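Local coordinates for carbamate kinase (Mycoplasma penetrans, PDB 4AXS), which probably catalyses the reversible phosphate transfer between carbamoyl phosphate and ADP that yields ATP and carbamate in the arginine deiminase pathway, at residues K267-V272 with N278-Q283; K296-F301 with R308-A313. One frame throughout, in Å; residues are numbered along the deposited sequence.

Contact 1 of 2, residues K267-V272 with N278-Q283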
loop_
_atom_site.group_PDB
_atom_site.type_symbol
_atom_site.label_atom_id
_atom_site.label_comp_id
_atom_site.label_asym_id
_atom_site.label_seq_id
_atom_site.Cartn_x
_atom_site.Cartn_y
_atom_site.Cartn_z
ATOM N N LYS A 267 14.846 -28.131 27.154
ATOM C CA LYS A 267 14.961 -28.909 25.929
ATOM C C LYS A 267 14.545 -28.083 24.724
ATOM O O LYS A 267 13.626 -27.257 24.797
ATOM C CB LYS A 267 14.110 -30.180 26.006
ATOM C CG LYS A 267 14.672 -31.248 26.911
ATOM C CD LYS A 267 13.767 -32.477 26.988
ATOM C CE LYS A 267 14.362 -33.545 27.905
ATOM N NZ LYS A 267 13.438 -34.697 28.091
ATOM N N ALA A 268 15.236 -28.326 23.614
ATOM C CA ALA A 268 14.933 -27.701 22.336
ATOM C C ALA A 268 13.988 -28.586 21.537
ATOM O O ALA A 268 14.225 -29.785 21.385
ATOM C CB ALA A 268 16.214 -27.473 21.551
ATOM N N LEU A 269 12.918 -27.997 21.020
ATOM C CA LEU A 269 11.983 -28.744 20.189
ATOM C C LEU A 269 12.458 -28.745 18.735
ATOM O O LEU A 269 12.792 -27.701 18.185
ATOM C CB LEU A 269 10.573 -28.148 20.301
ATOM C CG LEU A 269 10.104 -27.862 21.731
ATOM C CD1 LEU A 269 8.682 -27.308 21.748
ATOM C CD2 LEU A 269 10.226 -29.115 22.600
ATOM N N LYS A 270 12.498 -29.923 18.123
ATOM C CA LYS A 270 12.943 -30.062 16.740
ATOM C C LYS A 270 11.729 -30.327 15.867
ATOM O O LYS A 270 11.355 -29.504 15.034
ATOM C CB LYS A 270 13.941 -31.206 16.623
ATOM C CG LYS A 270 14.948 -31.251 17.771
ATOM C CD LYS A 270 15.896 -32.432 17.634
ATOM C CE LYS A 270 17.071 -32.323 18.599
ATOM N NZ LYS A 270 18.336 -32.828 17.975
ATOM N N THR A 271 11.119 -31.488 16.054
ATOM C CA THR A 271 9.774 -31.701 15.549
ATOM C C THR A 271 8.856 -31.680 16.765
ATOM O O THR A 271 9.334 -31.615 17.903
ATOM C CB THR A 271 9.650 -33.016 14.769
ATOM O OG1 THR A 271 10.670 -33.063 13.766
ATOM C CG2 THR A 271 8.303 -33.098 14.086
ATOM N N VAL A 272 7.548 -31.702 16.535
ATOM C CA VAL A 272 6.589 -31.650 17.625
ATOM C C VAL A 272 5.219 -31.624 16.988
ATOM O O VAL A 272 5.101 -31.455 15.777
ATOM C CB VAL A 272 6.923 -30.531 18.621
ATOM C CG1 VAL A 272 6.708 -29.144 17.955
ATOM C CG2 VAL A 272 6.108 -30.681 19.894
ATOM N N ASN A 278 -0.127 -28.344 23.111
ATOM C CA ASN A 278 -1.229 -28.088 24.038
ATOM C C ASN A 278 -0.880 -28.270 25.522
ATOM O O ASN A 278 -1.253 -27.448 26.362
ATOM C CB ASN A 278 -2.485 -28.867 23.619
ATOM C CG ASN A 278 -3.201 -28.203 22.438
ATOM O OD1 ASN A 278 -3.500 -28.843 21.428
ATOM N ND2 ASN A 278 -3.445 -26.896 22.555
ATOM N N ASN A 279 -0.142 -29.330 25.837
ATOM C CA ASN A 279 0.369 -29.513 27.190
ATOM C C ASN A 279 1.398 -28.449 27.547
ATOM O O ASN A 279 1.291 -27.787 28.587
ATOM C CB ASN A 279 0.959 -30.910 27.355
ATOM C CG ASN A 279 -0.067 -31.991 27.122
ATOM O OD1 ASN A 279 -1.202 -31.884 27.590
ATOM N ND2 ASN A 279 0.317 -33.039 26.389
ATOM N N PHE A 280 2.393 -28.280 26.682
ATOM C CA PHE A 280 3.396 -27.248 26.904
ATOM C C PHE A 280 2.725 -25.910 27.216
ATOM O O PHE A 280 3.171 -25.160 28.093
ATOM C CB PHE A 280 4.308 -27.111 25.684
ATOM C CG PHE A 280 5.284 -28.240 25.523
ATOM C CD1 PHE A 280 5.866 -28.845 26.643
ATOM C CD2 PHE A 280 5.647 -28.684 24.256
ATOM C CE1 PHE A 280 6.789 -29.897 26.504
ATOM C CE2 PHE A 280 6.568 -29.729 24.106
ATOM C CZ PHE A 280 7.139 -30.339 25.238
ATOM N N ILE A 281 1.645 -25.623 26.496
ATOM C CA ILE A 281 0.888 -24.389 26.675
ATOM C C ILE A 281 0.152 -24.381 28.015
ATOM O O ILE A 281 0.052 -23.346 28.679
ATOM C CB ILE A 281 -0.128 -24.205 25.525
ATOM C CG1 ILE A 281 0.602 -23.946 24.206
ATOM C CG2 ILE A 281 -1.117 -23.086 25.843
ATOM C CD1 ILE A 281 -0.289 -24.018 22.998
ATOM N N ASN A 282 -0.372 -25.538 28.404
ATOM C CA ASN A 282 -0.994 -25.691 29.719
ATOM C C ASN A 282 -0.054 -25.280 30.844
ATOM O O ASN A 282 -0.474 -24.668 31.836
ATOM C CB ASN A 282 -1.445 -27.137 29.948
ATOM C CG ASN A 282 -2.681 -27.498 29.144
ATOM O OD1 ASN A 282 -3.195 -26.680 28.367
ATOM N ND2 ASN A 282 -3.168 -28.733 29.327
ATOM N N GLN A 283 1.220 -25.620 30.691
ATOM C CA GLN A 283 2.180 -25.347 31.751
ATOM C C GLN A 283 2.959 -24.088 31.478
ATOM O O GLN A 283 4.050 -23.909 32.016
ATOM C CB GLN A 283 3.128 -26.523 31.973
ATOM C CG GLN A 283 4.049 -26.821 30.803
ATOM C CD GLN A 283 4.412 -28.294 30.746
ATOM O OE1 GLN A 283 3.703 -29.127 31.293
ATOM N NE2 GLN A 283 5.509 -28.617 30.081
#
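Leu-269 and Phe-280 both set their CG beside the backbone N and anti to the carbonyl carbon (chi1 -47° and -73°), and from there the two side chains reach across the contact and run antiparallel past one another. In this amino acid kinase fold, the second strand of the short beta hairpin 258-259/267-268 runs by way of a loop into helix 274-282, whose last turn carries Phe-280. Leu-269 brings both methyls to one corner of the ring, with CD1 and CD2 each 4.0 Å from Phe-280 CE2. CD1 also lies 4.2 Å from Phe-280 CD2, and its approach is oblique to the ring. Val-272 comes in differently, meeting the ring at its edge, near the plane, with a single methyl.

The contact is small and wholly apolar, burying 94 Å² in all, and no hydrogen bond joins the two segments. Val-259 of the partner strand touches both Leu-269 and Phe-280, and Phe-286 also touches Phe-280. On the backbone side, the carbonyl of Leu-269 accepts a hydrogen bond from Thr-328 OG1, and Val-272 pairs with Ile-331, which ties this loop to the strand 328-330 region. Beyond Phe-280 the helix finishes with Gln-283 N bonded to Asn-279 O at 3.0 Å, while at the ring edge Val-272 CG2 stops 4.3 Å from Phe-280 CE2.

Contact 2 of 2, residues K296-F301 with R308-A313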
loop_
_atom_site.group_PDB
_atom_site.type_symbol
_atom_site.label_atom_id
_atom_site.label_comp_id
_atom_site.label_asym_id
_atom_site.label_seq_id
_atom_site.Cartn_x
_atom_site.Cartn_y
_atom_site.Cartn_z
ATOM N N LYS A 296 0.650 -20.842 18.626
ATOM C CA LYS A 296 -0.769 -21.041 18.405
ATOM C C LYS A 296 -1.134 -20.888 16.928
ATOM O O LYS A 296 -1.797 -21.751 16.344
ATOM C CB LYS A 296 -1.567 -20.068 19.263
ATOM C CG LYS A 296 -1.540 -20.384 20.751
ATOM C CD LYS A 296 -2.095 -19.223 21.578
ATOM C CE LYS A 296 -2.939 -19.705 22.754
ATOM N NZ LYS A 296 -3.427 -18.564 23.592
ATOM N N ALA A 297 -0.682 -19.796 16.321
ATOM C CA ALA A 297 -0.871 -19.589 14.885
ATOM C C ALA A 297 -0.276 -20.721 14.042
ATOM O O ALA A 297 -0.828 -21.085 13.013
ATOM C CB ALA A 297 -0.296 -18.234 14.450
ATOM N N ALA A 298 0.855 -21.268 14.468
ATOM C CA ALA A 298 1.457 -22.383 13.746
ATOM C C ALA A 298 0.586 -23.626 13.870
ATOM O O ALA A 298 0.492 -24.428 12.939
ATOM C CB ALA A 298 2.855 -22.656 14.253
ATOM N N MET A 299 -0.050 -23.773 15.029
ATOM C CA MET A 299 -0.954 -24.891 15.286
ATOM C C MET A 299 -2.203 -24.757 14.412
ATOM O O MET A 299 -2.608 -25.704 13.723
ATOM C CB MET A 299 -1.320 -24.944 16.780
ATOM C CG MET A 299 -0.132 -25.341 17.664
ATOM S SD MET A 299 -0.233 -25.088 19.460
ATOM C CE MET A 299 -1.624 -26.093 19.979
ATOM N N GLY A 300 -2.790 -23.560 14.423
ATOM C CA GLY A 300 -4.005 -23.303 13.678
ATOM C C GLY A 300 -3.892 -23.672 12.211
ATOM O O GLY A 300 -4.891 -23.999 11.570
ATOM N N PHE A 301 -2.672 -23.629 11.682
ATOM C CA PHE A 301 -2.449 -23.876 10.260
ATOM C C PHE A 301 -2.253 -25.359 9.931
ATOM O O PHE A 301 -2.862 -25.869 8.986
ATOM C CB PHE A 301 -1.270 -23.047 9.739
ATOM C CG PHE A 301 -0.781 -23.475 8.377
ATOM C CD1 PHE A 301 -1.550 -23.240 7.240
ATOM C CD2 PHE A 301 0.448 -24.106 8.234
ATOM C CE1 PHE A 301 -1.109 -23.633 5.993
ATOM C CE2 PHE A 301 0.899 -24.497 6.988
ATOM C CZ PHE A 301 0.117 -24.260 5.862
ATOM N N ARG A 308 1.181 -30.714 5.681
ATOM C CA ARG A 308 1.716 -29.367 5.904
ATOM C C ARG A 308 2.424 -29.210 7.243
ATOM O O ARG A 308 2.024 -29.810 8.243
ATOM C CB ARG A 308 0.606 -28.306 5.779
ATOM C CG ARG A 308 -0.595 -28.532 6.699
ATOM C CD ARG A 308 -1.565 -27.343 6.690
ATOM N NE ARG A 308 -2.036 -27.003 5.346
ATOM C CZ ARG A 308 -3.049 -26.178 5.083
ATOM N NH1 ARG A 308 -3.728 -25.598 6.071
ATOM N NH2 ARG A 308 -3.395 -25.941 3.824
ATOM N N SER A 309 3.470 -28.392 7.257
ATOM C CA SER A 309 4.215 -28.124 8.480
ATOM C C SER A 309 4.324 -26.627 8.751
ATOM O O SER A 309 3.884 -25.803 7.946
ATOM C CB SER A 309 5.608 -28.765 8.421
ATOM O OG SER A 309 6.223 -28.557 7.158
ATOM N N ALA A 310 4.897 -26.277 9.898
ATOM C CA ALA A 310 5.139 -24.879 10.233
ATOM C C ALA A 310 6.511 -24.784 10.857
ATOM O O ALA A 310 6.859 -25.566 11.750
ATOM C CB ALA A 310 4.067 -24.342 11.183
ATOM N N ILE A 311 7.309 -23.842 10.384
ATOM C CA ILE A 311 8.668 -23.766 10.872
ATOM C C ILE A 311 8.898 -22.469 11.603
ATOM O O ILE A 311 8.640 -21.407 11.063
ATOM C CB ILE A 311 9.684 -23.903 9.734
ATOM C CG1 ILE A 311 9.510 -25.255 9.036
ATOM C CG2 ILE A 311 11.105 -23.762 10.277
ATOM C CD1 ILE A 311 10.297 -25.393 7.750
ATOM N N ILE A 312 9.368 -22.569 12.841
ATOM C CA ILE A 312 9.741 -21.401 13.619
ATOM C C ILE A 312 11.253 -21.325 13.761
ATOM O O ILE A 312 11.815 -21.855 14.708
ATOM C CB ILE A 312 9.109 -21.420 15.020
ATOM C CG1 ILE A 312 7.584 -21.399 14.925
ATOM C CG2 ILE A 312 9.578 -20.238 15.834
ATOM C CD1 ILE A 312 6.914 -21.069 16.247
ATOM N N ALA A 313 11.910 -20.658 12.818
ATOM C CA ALA A 313 13.365 -20.543 12.838
ATOM C C ALA A 313 13.840 -19.099 12.660
ATOM O O ALA A 313 13.041 -18.198 12.386
ATOM C CB ALA A 313 13.978 -21.444 11.776
#
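The Phe-301 ring and the Arg-308 guanidinium lie nearly parallel, their planes 14° apart, with Arg-308 CD over one face of the ring and Phe-301 CE1 over one face of the guanidinium, 3.2 Å above its plane and toward the rim. CD makes a CH-pi contact, 3.7 Å from the centroid of the Phe-301 ring. At the ring's edge, in its plane, sits the carbonyl of Ser-309, with O 3.4 Å from Phe-301 CE2. The guanidinium uses its own edge as well: Arg-308 NH1 donates to Phe-301 O at 3.1 Å in an almost straight bond (172°). The bend at chi3 (56°) turns the guanidinium back over the phenyl ring, where Phe-301 meets it with both its ring and its carbonyl.

Here helix 292-302 of the amino acid kinase fold packs on the mixed central sheet, against strand 309-313, which runs between 247-251 (parallel) and 328-330 (antiparallel). Further along the strand, two small side chains let helix and strand come close: the CA atoms of Ala-298 and Ala-310 are 5.7 Å apart. Ile-330 of the neighbouring strand touches both alanines. Asp-241 forms a long, weak ion pair with Arg-308 NH1, and the methyls of Ala-298 and Ala-310 meet CB to CB at 3.7 Å.

In the fold
The two contacts follow one another along the chain without overlapping, their centres about 13 Å apart. Contact 1 is the more peripheral, its centre about 22 Å from the centre of the chain against about 13 Å for contact 2. Consecutive helices 274-282 and 292-302 bridge them: Met-299, turned away from strand 309-313, packs on the preceding helix, its SD 3.7 Å from Ile-281 CD1. Strand 328-330 forms a second bridge, since Ile-330 touches Val-272 from contact 1 as well as Ala-298, Ala-310 and Ile-312 from contact 2. Contact 1 is thus tied to the central sheet by the helix pair and by one of the sheet's two edge strands.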